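Local atomic coordinates of phenazine-1-carboxylate N-methyltransferase (PDB entry 2IP2), a protein that transfers a methyl group from S-adenosyl-L-methionine to phenazine-1-carboxylate, giving 5-methylphenazine-1-carboxylate on the pathway to the blue virulence pigment pyocyanine. Residues A[94-97]-A[98-102]; A[144-147]-A[148-152]; A[62-65]-A[66-70]. All blocks are in the same frame, centred on the assembly; numbering follows the deposited sequence. Where two conformers were deposited one is given.

Interaction 1. Residues A[94-97]-A[98-102]; sequences SFRD and MVLFY
Phe95 and Met98 run side by side in the same direction at the start of helix 96-102, and their meeting is a Met-aromatic contact within an N-capped first helical turn. The sulfur SD of Met98 lies 5.2 Å from the centroid of the Phe95 ring in an oblique approach, and the closest touch is made by the methionine methyl, with CE 4.0 Å from Phe95 CD2. Met98 leaves the helix with CG anti to the backbone N (chi1 -174°), then bends at its last torsion (chi3 71°), which carries the methyl back towards the ring. The other face of the turn pairs Arg96 with Leu100. Here the arginine chain is extended from CG to NE, and the methyl CD1 of Leu100 sits over one face of the guanidinium group, offset toward its rim and 3.7 Å from Arg96 NH2. Beneath these pairs the backbone starts its regular i to i+4 ladder with Val99 N bonded to Phe95 O. Ser94 supplies the cap by accepting from Arg96 N, while the single proton of its hydroxyl is shared, or alternates, between the carbonyls of Arg89 and Val91. Ile13 of the second subunit packs on both Phe95 and Met98, and Thr29 of helix 6-30 touches Arg96 and Leu100, so the turn lies against the dimerisation helices of both chains. A water links the two segments at the helix start: it accepts from Met98 N at 2.9 Å and lies 3.1 Å from Ser94 O, to which it can donate.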
ATOM      1  N   SER A  94      -4.001  13.994 -16.034  1.00 39.73           N
ATOM      2  CA  SER A  94      -4.378  13.313 -14.785  1.00 36.82           C
ATOM      3  C   SER A  94      -3.323  12.261 -14.436  1.00 35.34           C
ATOM      4  O   SER A  94      -2.391  12.002 -15.208  1.00 35.75           O
ATOM      5  CB  SER A  94      -5.721  12.625 -14.963  1.00 35.99           C
ATOM      6  OG  SER A  94      -5.583  11.625 -15.962  1.00 32.33           O
ATOM      7  N   PHE A  95      -3.516  11.618 -13.284  1.00 32.54           N
ATOM      8  CA  PHE A  95      -2.684  10.464 -12.867  1.00 29.51           C
ATOM      9  C   PHE A  95      -3.219   9.124 -13.378  1.00 28.14           C
ATOM     10  O   PHE A  95      -2.656   8.045 -13.077  1.00 24.13           O
ATOM     11  CB  PHE A  95      -2.591  10.457 -11.356  1.00 30.22           C
ATOM     12  CG  PHE A  95      -1.692  11.527 -10.805  1.00 33.77           C
ATOM     13  CD1 PHE A  95      -1.377  12.649 -11.552  1.00 38.22           C
ATOM     14  CD2 PHE A  95      -1.132  11.403  -9.535  1.00 42.22           C
ATOM     15  CE1 PHE A  95      -0.542  13.647 -11.037  1.00 42.02           C
ATOM     16  CE2 PHE A  95      -0.266  12.402  -9.012  1.00 40.05           C
ATOM     17  CZ  PHE A  95       0.016  13.520  -9.763  1.00 39.86           C
ATOM     18  N   ARG A  96      -4.282   9.210 -14.194  1.00 25.58           N
ATOM     19  CA  ARG A  96      -5.016   7.995 -14.594  1.00 24.98           C
ATOM     20  C   ARG A  96      -4.099   6.953 -15.225  1.00 24.10           C
ATOM     21  O   ARG A  96      -4.067   5.813 -14.787  1.00 22.25           O
ATOM     22  CB  ARG A  96      -6.189   8.313 -15.547  1.00 22.67           C
ATOM     23  CG  ARG A  96      -6.773   7.074 -16.174  1.00 26.13           C
ATOM     24  CD  ARG A  96      -8.035   7.311 -17.103  1.00 26.08           C
ATOM     25  NE  ARG A  96      -8.120   6.187 -18.047  1.00 33.11           N
ATOM     26  CZ  ARG A  96      -8.810   5.069 -17.849  1.00 29.89           C
ATOM     27  NH1 ARG A  96      -9.546   4.908 -16.760  1.00 33.86           N
ATOM     28  NH2 ARG A  96      -8.782   4.124 -18.772  1.00 31.77           N
ATOM     29  N   ASP A  97      -3.361   7.322 -16.279  1.00 22.10           N
ATOM     30  CA  ASP A  97      -2.500   6.337 -16.940  1.00 23.43           C
ATOM     31  C   ASP A  97      -1.363   5.874 -16.060  1.00 22.50           C
ATOM     32  O   ASP A  97      -0.877   4.776 -16.253  1.00 23.39           O
ATOM     33  CB  ASP A  97      -1.908   6.942 -18.213  1.00 23.50           C
ATOM     34  CG  ASP A  97      -2.998   7.170 -19.231  1.00 29.61           C
ATOM     35  OD1 ASP A  97      -3.759   6.190 -19.481  1.00 33.10           O
ATOM     36  OD2 ASP A  97      -3.150   8.310 -19.675  1.00 29.95           O
ATOM     37  N   MET A  98      -0.884   6.749 -15.186  1.00 21.27           N
ATOM     38  CA  MET A  98       0.169   6.338 -14.217  1.00 22.92           C
ATOM     39  C   MET A  98      -0.384   5.265 -13.251  1.00 22.76           C
ATOM     40  O   MET A  98       0.234   4.196 -13.056  1.00 21.38           O
ATOM     41  CB  MET A  98       0.709   7.547 -13.436  1.00 23.48           C
ATOM     42  CG  MET A  98       1.893   7.209 -12.526  1.00 26.22           C
ATOM     43  SD  MET A  98       2.127   8.389 -11.208  1.00 34.89           S
ATOM     44  CE  MET A  98       0.668   7.930 -10.245  1.00 37.44           C
ATOM     45  N   VAL A  99      -1.569   5.505 -12.706  1.00 22.46           N
ATOM     46  CA  VAL A  99      -2.221   4.502 -11.804  1.00 22.27           C
ATOM     47  C   VAL A  99      -2.338   3.118 -12.470  1.00 21.89           C
ATOM     48  O   VAL A  99      -2.051   2.068 -11.867  1.00 22.31           O
ATOM     49  CB  VAL A  99      -3.623   4.998 -11.325  1.00 21.04           C
ATOM     50  CG1 VAL A  99      -4.433   3.866 -10.612  1.00 20.89           C
ATOM     51  CG2 VAL A  99      -3.485   6.284 -10.416  1.00 22.83           C
ATOM     52  N   LEU A 100      -2.780   3.118 -13.727  1.00 22.52           N
ATOM     53  CA  LEU A 100      -2.976   1.864 -14.479  1.00 22.31           C
ATOM     54  C   LEU A 100      -1.666   1.134 -14.693  1.00 21.91           C
ATOM     55  O   LEU A 100      -1.595  -0.054 -14.405  1.00 21.14           O
ATOM     56  CB  LEU A 100      -3.702   2.099 -15.816  1.00 22.40           C
ATOM     57  CG  LEU A 100      -5.175   2.586 -15.711  1.00 23.65           C
ATOM     58  CD1 LEU A 100      -5.703   2.980 -17.125  1.00 25.88           C
ATOM     59  CD2 LEU A 100      -6.064   1.551 -14.940  1.00 24.85           C
ATOM     60  N   PHE A 101      -0.628   1.851 -15.142  1.00 20.45           N
ATOM     61  CA  PHE A 101       0.686   1.226 -15.396  1.00 20.14           C
ATOM     62  C   PHE A 101       1.280   0.723 -14.089  1.00 19.78           C
ATOM     63  O   PHE A 101       1.793  -0.384 -13.979  1.00 21.42           O
ATOM     64  CB  PHE A 101       1.629   2.221 -16.077  1.00 21.21           C
ATOM     65  CG  PHE A 101       2.818   1.546 -16.718  1.00 21.85           C
ATOM     66  CD1 PHE A 101       3.919   1.213 -15.944  1.00 20.16           C
ATOM     67  CD2 PHE A 101       2.779   1.156 -18.046  1.00 26.51           C
ATOM     68  CE1 PHE A 101       5.043   0.564 -16.504  1.00 20.45           C
ATOM     69  CE2 PHE A 101       3.882   0.490 -18.628  1.00 25.08           C
ATOM     70  CZ  PHE A 101       5.020   0.201 -17.831  1.00 23.07           C
ATOM     71  N   TYR A 102       1.100   1.502 -13.037  1.00 20.07           N
ATOM     72  CA  TYR A 102       1.696   1.122 -11.741  1.00 20.78           C
ATOM     73  C   TYR A 102       0.997  -0.090 -11.152  1.00 20.84           C
ATOM     74  O   TYR A 102       1.626  -0.963 -10.531  1.00 20.24           O
ATOM     75  CB  TYR A 102       1.578   2.305 -10.826  1.00 20.26           C
ATOM     76  CG  TYR A 102       2.682   3.346 -11.013  1.00 22.02           C
ATOM     77  CD1 TYR A 102       3.343   3.539 -12.240  1.00 22.65           C
ATOM     78  CD2 TYR A 102       3.054   4.127  -9.954  1.00 23.66           C
ATOM     79  CE1 TYR A 102       4.395   4.512 -12.352  1.00 25.43           C
ATOM     80  CE2 TYR A 102       4.091   5.093 -10.056  1.00 22.60           C
ATOM     81  CZ  TYR A 102       4.724   5.280 -11.234  1.00 25.56           C
ATOM     82  OH  TYR A 102       5.711   6.266 -11.304  1.00 27.47           O
TER
HETATM   83  O   HOH W   1      -0.711   9.540 -15.873  1.00 31.11           O

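Interaction 2. Residues A[144-147]-A[148-152]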
ATOM      1  N   ARG A 144       4.034   3.013 -25.370  1.00 26.91           N
ATOM      2  CA  ARG A 144       2.962   4.017 -25.386  1.00 27.80           C
ATOM      3  C   ARG A 144       2.348   4.273 -24.002  1.00 26.88           C
ATOM      4  O   ARG A 144       2.242   5.410 -23.539  1.00 26.74           O
ATOM      5  CB  ARG A 144       1.844   3.544 -26.332  0.50 27.71           C
ATOM      6  CG  ARG A 144       0.689   4.552 -26.557  0.50 28.00           C
ATOM      7  CD  ARG A 144      -0.455   3.913 -27.375  0.50 28.86           C
ATOM      8  NE  ARG A 144      -1.111   2.792 -26.685  0.50 28.65           N
ATOM      9  CZ  ARG A 144      -1.956   2.927 -25.660  0.50 28.82           C
ATOM     10  NH1 ARG A 144      -2.260   4.128 -25.204  0.50 24.89           N
ATOM     11  NH2 ARG A 144      -2.521   1.853 -25.109  0.50 27.13           N
ATOM     12  N   ARG A 145       1.961   3.209 -23.332  1.00 25.55           N
ATOM     13  CA  ARG A 145       1.396   3.368 -21.976  1.00 24.69           C
ATOM     14  C   ARG A 145       2.347   3.961 -20.951  1.00 24.03           C
ATOM     15  O   ARG A 145       1.927   4.725 -20.004  1.00 23.65           O
ATOM     16  CB  ARG A 145       0.894   2.030 -21.510  1.00 24.30           C
ATOM     17  CG  ARG A 145      -0.430   1.624 -22.235  1.00 28.80           C
ATOM     18  CD  ARG A 145      -1.010   0.355 -21.623  1.00 31.40           C
ATOM     19  NE  ARG A 145      -0.220  -0.828 -21.929  1.00 33.64           N
ATOM     20  CZ  ARG A 145       0.525  -1.453 -21.020  1.00 33.46           C
ATOM     21  NH1 ARG A 145       0.539  -1.014 -19.766  1.00 37.74           N
ATOM     22  NH2 ARG A 145       1.252  -2.505 -21.360  1.00 34.57           N
ATOM     23  N   PHE A 146       3.629   3.629 -21.090  1.00 23.91           N
ATOM     24  CA  PHE A 146       4.581   4.141 -20.092  1.00 24.55           C
ATOM     25  C   PHE A 146       4.750   5.653 -20.247  1.00 25.01           C
ATOM     26  O   PHE A 146       4.849   6.408 -19.230  1.00 25.73           O
ATOM     27  CB  PHE A 146       5.938   3.395 -20.120  1.00 23.62           C
ATOM     28  CG  PHE A 146       6.894   3.899 -19.056  1.00 25.55           C
ATOM     29  CD1 PHE A 146       6.557   3.753 -17.709  1.00 28.99           C
ATOM     30  CD2 PHE A 146       8.057   4.571 -19.388  1.00 26.32           C
ATOM     31  CE1 PHE A 146       7.401   4.292 -16.702  1.00 26.14           C
ATOM     32  CE2 PHE A 146       8.934   5.030 -18.365  1.00 27.77           C
ATOM     33  CZ  PHE A 146       8.561   4.877 -17.050  1.00 28.49           C
ATOM     34  N   LEU A 147       4.792   6.106 -21.510  1.00 27.53           N
ATOM     35  CA  LEU A 147       4.881   7.518 -21.811  1.00 27.82           C
ATOM     36  C   LEU A 147       3.665   8.255 -21.220  1.00 28.32           C
ATOM     37  O   LEU A 147       3.826   9.287 -20.582  1.00 28.19           O
ATOM     38  CB  LEU A 147       5.008   7.762 -23.338  1.00 30.13           C
ATOM     39  CG  LEU A 147       6.338   7.375 -24.030  1.00 31.14           C
ATOM     40  CD1 LEU A 147       6.247   7.703 -25.508  1.00 31.58           C
ATOM     41  CD2 LEU A 147       7.547   8.070 -23.379  1.00 31.88           C
ATOM     42  N   LEU A 148       2.462   7.713 -21.406  1.00 27.43           N
ATOM     43  CA  LEU A 148       1.262   8.294 -20.799  1.00 28.85           C
ATOM     44  C   LEU A 148       1.371   8.290 -19.260  1.00 28.44           C
ATOM     45  O   LEU A 148       0.948   9.225 -18.581  1.00 28.05           O
ATOM     46  CB  LEU A 148       0.017   7.497 -21.234  1.00 29.19           C
ATOM     47  CG  LEU A 148      -0.935   7.828 -22.397  1.00 31.95           C
ATOM     48  CD1 LEU A 148      -0.409   8.837 -23.341  1.00 36.47           C
ATOM     49  CD2 LEU A 148      -1.531   6.486 -23.063  1.00 30.57           C
ATOM     50  N   ALA A 149       1.944   7.239 -18.706  1.00 27.26           N
ATOM     51  CA  ALA A 149       2.128   7.227 -17.245  1.00 28.64           C
ATOM     52  C   ALA A 149       3.126   8.303 -16.788  1.00 29.56           C
ATOM     53  O   ALA A 149       2.978   8.894 -15.709  1.00 30.15           O
ATOM     54  CB  ALA A 149       2.568   5.901 -16.803  1.00 27.97           C
ATOM     55  N   MET A 150       4.158   8.547 -17.598  1.00 29.88           N
ATOM     56  CA  MET A 150       5.193   9.544 -17.238  1.00 31.29           C
ATOM     57  C   MET A 150       4.667  10.981 -17.336  1.00 33.60           C
ATOM     58  O   MET A 150       5.197  11.899 -16.704  1.00 34.18           O
ATOM     59  CB  MET A 150       6.408   9.337 -18.127  1.00 31.28           C
ATOM     60  CG  MET A 150       7.223   8.145 -17.736  1.00 32.53           C
ATOM     61  SD  MET A 150       7.718   8.146 -15.996  1.00 37.55           S
ATOM     62  CE  MET A 150       8.824   9.588 -15.924  1.00 45.58           C
ATOM     63  N   LYS A 151       3.579  11.161 -18.079  1.00 35.16           N
ATOM     64  CA  LYS A 151       2.887  12.451 -18.087  1.00 37.14           C
ATOM     65  C   LYS A 151       2.427  12.970 -16.721  1.00 38.56           C
ATOM     66  O   LYS A 151       2.275  14.204 -16.550  1.00 37.81           O
ATOM     67  CB  LYS A 151       1.729  12.422 -19.072  1.00 37.49           C
ATOM     68  CG  LYS A 151       2.198  12.488 -20.526  1.00 36.40           C
ATOM     69  CD  LYS A 151       0.999  12.761 -21.389  1.00 39.39           C
ATOM     70  CE  LYS A 151       1.363  13.463 -22.663  1.00 41.86           C
ATOM     71  NZ  LYS A 151       0.143  13.592 -23.563  1.00 44.10           N
ATOM     72  N   ALA A 152       2.221  12.074 -15.744  1.00 39.27           N
ATOM     73  CA  ALA A 152       1.837  12.524 -14.396  1.00 42.20           C
ATOM     74  C   ALA A 152       2.889  13.503 -13.844  1.00 43.90           C
ATOM     75  O   ALA A 152       2.570  14.430 -13.084  1.00 45.15           O
ATOM     76  CB  ALA A 152       1.638  11.324 -13.450  1.00 41.82           C
TER
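Met150 lays its CG, rather than its sulfur, over the face of the Phe146 ring, a CH-pi contact and a Met-aromatic contact made by one thioether chain one helical turn further on. CG stands 3.8 Å from the centroid of the Phe146 ring, 22° off the ring normal and displaced toward the rim. The sulfur approaches more obliquely and sits nearest the far end of the ring, SD being 3.5 Å from Phe146 CZ. The torsions of both residues account for this: Phe146 CG is anti to its own backbone N (chi1 -178°), which leans the ring toward the C-terminal end of the helix, where Met150 follows, and the methionine bends at both chi2 and chi3, folding its chain across that ring. Phe146 and Met150 therefore point the same way, and the pair is joined below by the backbone bond from Met150 N to Phe146 O at 2.8 Å.

Further round the helix the Arg144 and Leu148 side chains slant across one another. Arg144 was deposited in two conformers; in one of them NH1 approaches methyl CD2 of Leu148, a contact that remains doubtful for that reason, and NH2 forms a salt bridge with Asp141. The neighbouring Arg145 is paired with Glu105.

Helix 140-150 is packed between several neighbours. Phe146 meets Phe132 edge-to-face on the side of helix 132-138 and the ring of Phe101 from helix 96-102, whose Asp97 in turn touches Leu148. At the other end Met150 packs on Arg241, predicted to bind S-adenosyl-L-methionine, which directly follows strand 236-240 of the central sheet.

Interaction 3. Residues A[62-65]-A[66-70]; sequences MRLL and VAFEI
Leu65 reaches over the end of helix 55-67 to Ile70, the two side chains crossing at a slant, and Ile70 can be followed outward from the backbone. Its CB lies 3.4 Å from Leu65 O, the carbonyl that also receives the Ile70 N-H. The first torsion (chi1 -73°) places the next atom, CG1, beside the backbone N, which keeps it within 4.2 Å of Leu65 O. At the tip, CD1 meets the methyl CD2 of Leu65, again at 4.2 Å, an apolar touch further out along the same pair of residues. Val25 of helix 6-30 packs against both side chains, so the pair faces the interior of the dimerisation domain.

Phe68 turns another way. Its CD2 lies 3.6 Å from Leu64 O, while Lys21 makes a cation-pi contact with the ring and Pro282 of the second subunit packs against it. Arg63, too, looks across the dimer, forming a salt bridge with Asp288 of the second subunit.

Two backbone bonds define how the helix stops: Ile70 N to Leu65 O at 2.9 Å, spanning five residues, and Glu69 N to Val66 O at 2.8 Å. The Leu65-Ile70 touch is the apolar pair that commonly accompanies such an ending. These bonds and the positive phi (61°) of Glu69, the C-prime residue, make it a Schellman motif, the classic C-terminal helix cap.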
ATOM      1  N   MET A  62     -17.106   1.848  -2.769  1.00 22.55           N
ATOM      2  CA  MET A  62     -17.245   3.303  -2.693  1.00 22.39           C
ATOM      3  C   MET A  62     -17.168   3.773  -1.217  1.00 23.07           C
ATOM      4  O   MET A  62     -16.582   4.811  -0.972  1.00 24.73           O
ATOM      5  CB  MET A  62     -18.559   3.779  -3.350  1.00 22.75           C
ATOM      6  CG  MET A  62     -18.623   3.596  -4.910  1.00 20.72           C
ATOM      7  SD  MET A  62     -17.371   4.619  -5.708  1.00 25.05           S
ATOM      8  CE  MET A  62     -17.749   6.285  -5.119  1.00 19.96           C
ATOM      9  N   ARG A  63     -17.780   3.032  -0.279  1.00 22.95           N
ATOM     10  CA  ARG A  63     -17.685   3.317   1.147  1.00 23.72           C
ATOM     11  C   ARG A  63     -16.210   3.464   1.584  1.00 23.00           C
ATOM     12  O   ARG A  63     -15.840   4.425   2.288  1.00 22.78           O
ATOM     13  CB  ARG A  63     -18.297   2.154   1.931  1.00 24.08           C
ATOM     14  CG  ARG A  63     -18.495   2.406   3.354  1.00 32.47           C
ATOM     15  CD  ARG A  63     -19.654   1.481   3.806  1.00 37.69           C
ATOM     16  NE  ARG A  63     -19.294   0.066   3.766  1.00 32.44           N
ATOM     17  CZ  ARG A  63     -19.989  -0.840   4.422  1.00 36.81           C
ATOM     18  NH1 ARG A  63     -21.059  -0.433   5.116  1.00 36.93           N
ATOM     19  NH2 ARG A  63     -19.620  -2.111   4.427  1.00 34.56           N
ATOM     20  N   LEU A  64     -15.392   2.507   1.145  1.00 22.48           N
ATOM     21  CA  LEU A  64     -13.956   2.524   1.396  1.00 23.58           C
ATOM     22  C   LEU A  64     -13.273   3.768   0.802  1.00 23.54           C
ATOM     23  O   LEU A  64     -12.523   4.478   1.486  1.00 24.11           O
ATOM     24  CB  LEU A  64     -13.339   1.238   0.801  0.50 23.31           C
ATOM     25  CG  LEU A  64     -11.859   1.002   1.074  0.50 23.22           C
ATOM     26  CD1 LEU A  64     -11.582  -0.486   0.978  0.50 26.38           C
ATOM     27  CD2 LEU A  64     -10.980   1.798   0.080  0.50 20.60           C
ATOM     28  N   LEU A  65     -13.510   4.038  -0.487  1.00 23.53           N
ATOM     29  CA  LEU A  65     -12.793   5.125  -1.158  1.00 22.81           C
ATOM     30  C   LEU A  65     -13.211   6.467  -0.553  1.00 24.95           C
ATOM     31  O   LEU A  65     -12.363   7.353  -0.396  1.00 26.97           O
ATOM     32  CB  LEU A  65     -13.086   5.123  -2.650  1.00 22.97           C
ATOM     33  CG  LEU A  65     -12.402   3.911  -3.313  1.00 22.16           C
ATOM     34  CD1 LEU A  65     -12.872   3.709  -4.763  1.00 21.92           C
ATOM     35  CD2 LEU A  65     -10.831   3.961  -3.230  1.00 20.56           C
ATOM     36  N   VAL A  66     -14.500   6.623  -0.274  1.00 26.21           N
ATOM     37  CA  VAL A  66     -15.033   7.898   0.364  1.00 26.16           C
ATOM     38  C   VAL A  66     -14.415   8.086   1.762  1.00 27.01           C
ATOM     39  O   VAL A  66     -14.044   9.222   2.155  1.00 25.92           O
ATOM     40  CB  VAL A  66     -16.599   7.940   0.456  1.00 26.99           C
ATOM     41  CG1 VAL A  66     -17.120   9.166   1.277  1.00 28.35           C
ATOM     42  CG2 VAL A  66     -17.274   7.927  -0.954  1.00 26.14           C
ATOM     43  N   ALA A  67     -14.301   6.988   2.513  1.00 26.25           N
ATOM     44  CA  ALA A  67     -13.739   7.071   3.888  1.00 26.88           C
ATOM     45  C   ALA A  67     -12.285   7.552   3.841  1.00 28.08           C
ATOM     46  O   ALA A  67     -11.813   8.251   4.750  1.00 29.58           O
ATOM     47  CB  ALA A  67     -13.868   5.708   4.669  1.00 25.40           C
ATOM     48  N   PHE A  68     -11.582   7.261   2.744  1.00 26.39           N
ATOM     49  CA  PHE A  68     -10.241   7.747   2.542  1.00 27.36           C
ATOM     50  C   PHE A  68     -10.226   9.016   1.662  1.00 28.10           C
ATOM     51  O   PHE A  68      -9.199   9.400   1.078  1.00 29.25           O
ATOM     52  CB  PHE A  68      -9.342   6.596   1.980  1.00 26.96           C
ATOM     53  CG  PHE A  68      -8.862   5.602   3.040  1.00 27.64           C
ATOM     54  CD1 PHE A  68      -7.880   5.986   3.985  1.00 26.16           C
ATOM     55  CD2 PHE A  68      -9.314   4.275   3.047  1.00 23.75           C
ATOM     56  CE1 PHE A  68      -7.413   5.091   4.942  1.00 26.29           C
ATOM     57  CE2 PHE A  68      -8.838   3.363   3.993  1.00 25.81           C
ATOM     58  CZ  PHE A  68      -7.895   3.768   4.961  1.00 26.58           C
ATOM     59  N   GLU A  69     -11.369   9.700   1.563  1.00 28.46           N
ATOM     60  CA  GLU A  69     -11.412  11.019   0.886  1.00 30.98           C
ATOM     61  C   GLU A  69     -11.005  10.999  -0.565  1.00 30.05           C
ATOM     62  O   GLU A  69     -10.559  12.002  -1.122  1.00 30.70           O
ATOM     63  CB  GLU A  69     -10.606  12.082   1.679  1.00 30.93           C
ATOM     64  CG  GLU A  69     -11.250  12.298   3.052  1.00 36.29           C
ATOM     65  CD  GLU A  69     -10.521  13.349   3.893  1.00 37.94           C
ATOM     66  OE1 GLU A  69      -9.681  14.100   3.316  1.00 45.56           O
ATOM     67  OE2 GLU A  69     -10.792  13.374   5.112  1.00 44.45           O
ATOM     68  N   ILE A  70     -11.195   9.854  -1.197  1.00 28.85           N
ATOM     69  CA  ILE A  70     -10.960   9.738  -2.625  1.00 28.29           C
ATOM     70  C   ILE A  70     -12.178  10.147  -3.414  1.00 30.86           C
ATOM     71  O   ILE A  70     -12.069  11.022  -4.281  1.00 33.17           O
ATOM     72  CB  ILE A  70     -10.377   8.365  -2.992  1.00 27.08           C
ATOM     73  CG1 ILE A  70      -8.912   8.376  -2.488  1.00 29.62           C
ATOM     74  CG2 ILE A  70     -10.452   8.128  -4.527  1.00 25.40           C
ATOM     75  CD1 ILE A  70      -8.198   7.083  -2.446  1.00 32.43           C
TER

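Interactions 1 and 2 form one packed unit where helix 96-102 meets helix 140-150: their centres are 8 Å apart, with Met98 CB 3.5 Å from Ala149 O and Phe101 CD2 3.6 Å from Arg145 NH1. Interaction 3 stands apart, its centre 19 Å from that of interaction 1 and 26 Å from that of interaction 2. It shares with interaction 1 a contact with the second subunit, which interaction 2 lacks. Proximity to the predicted S-adenosyl-L-methionine site runs the other way: the side chain of Met150 is about 4 Å from that of Arg241, that of Met98 about 10 Å, and residues 62-70 are remote.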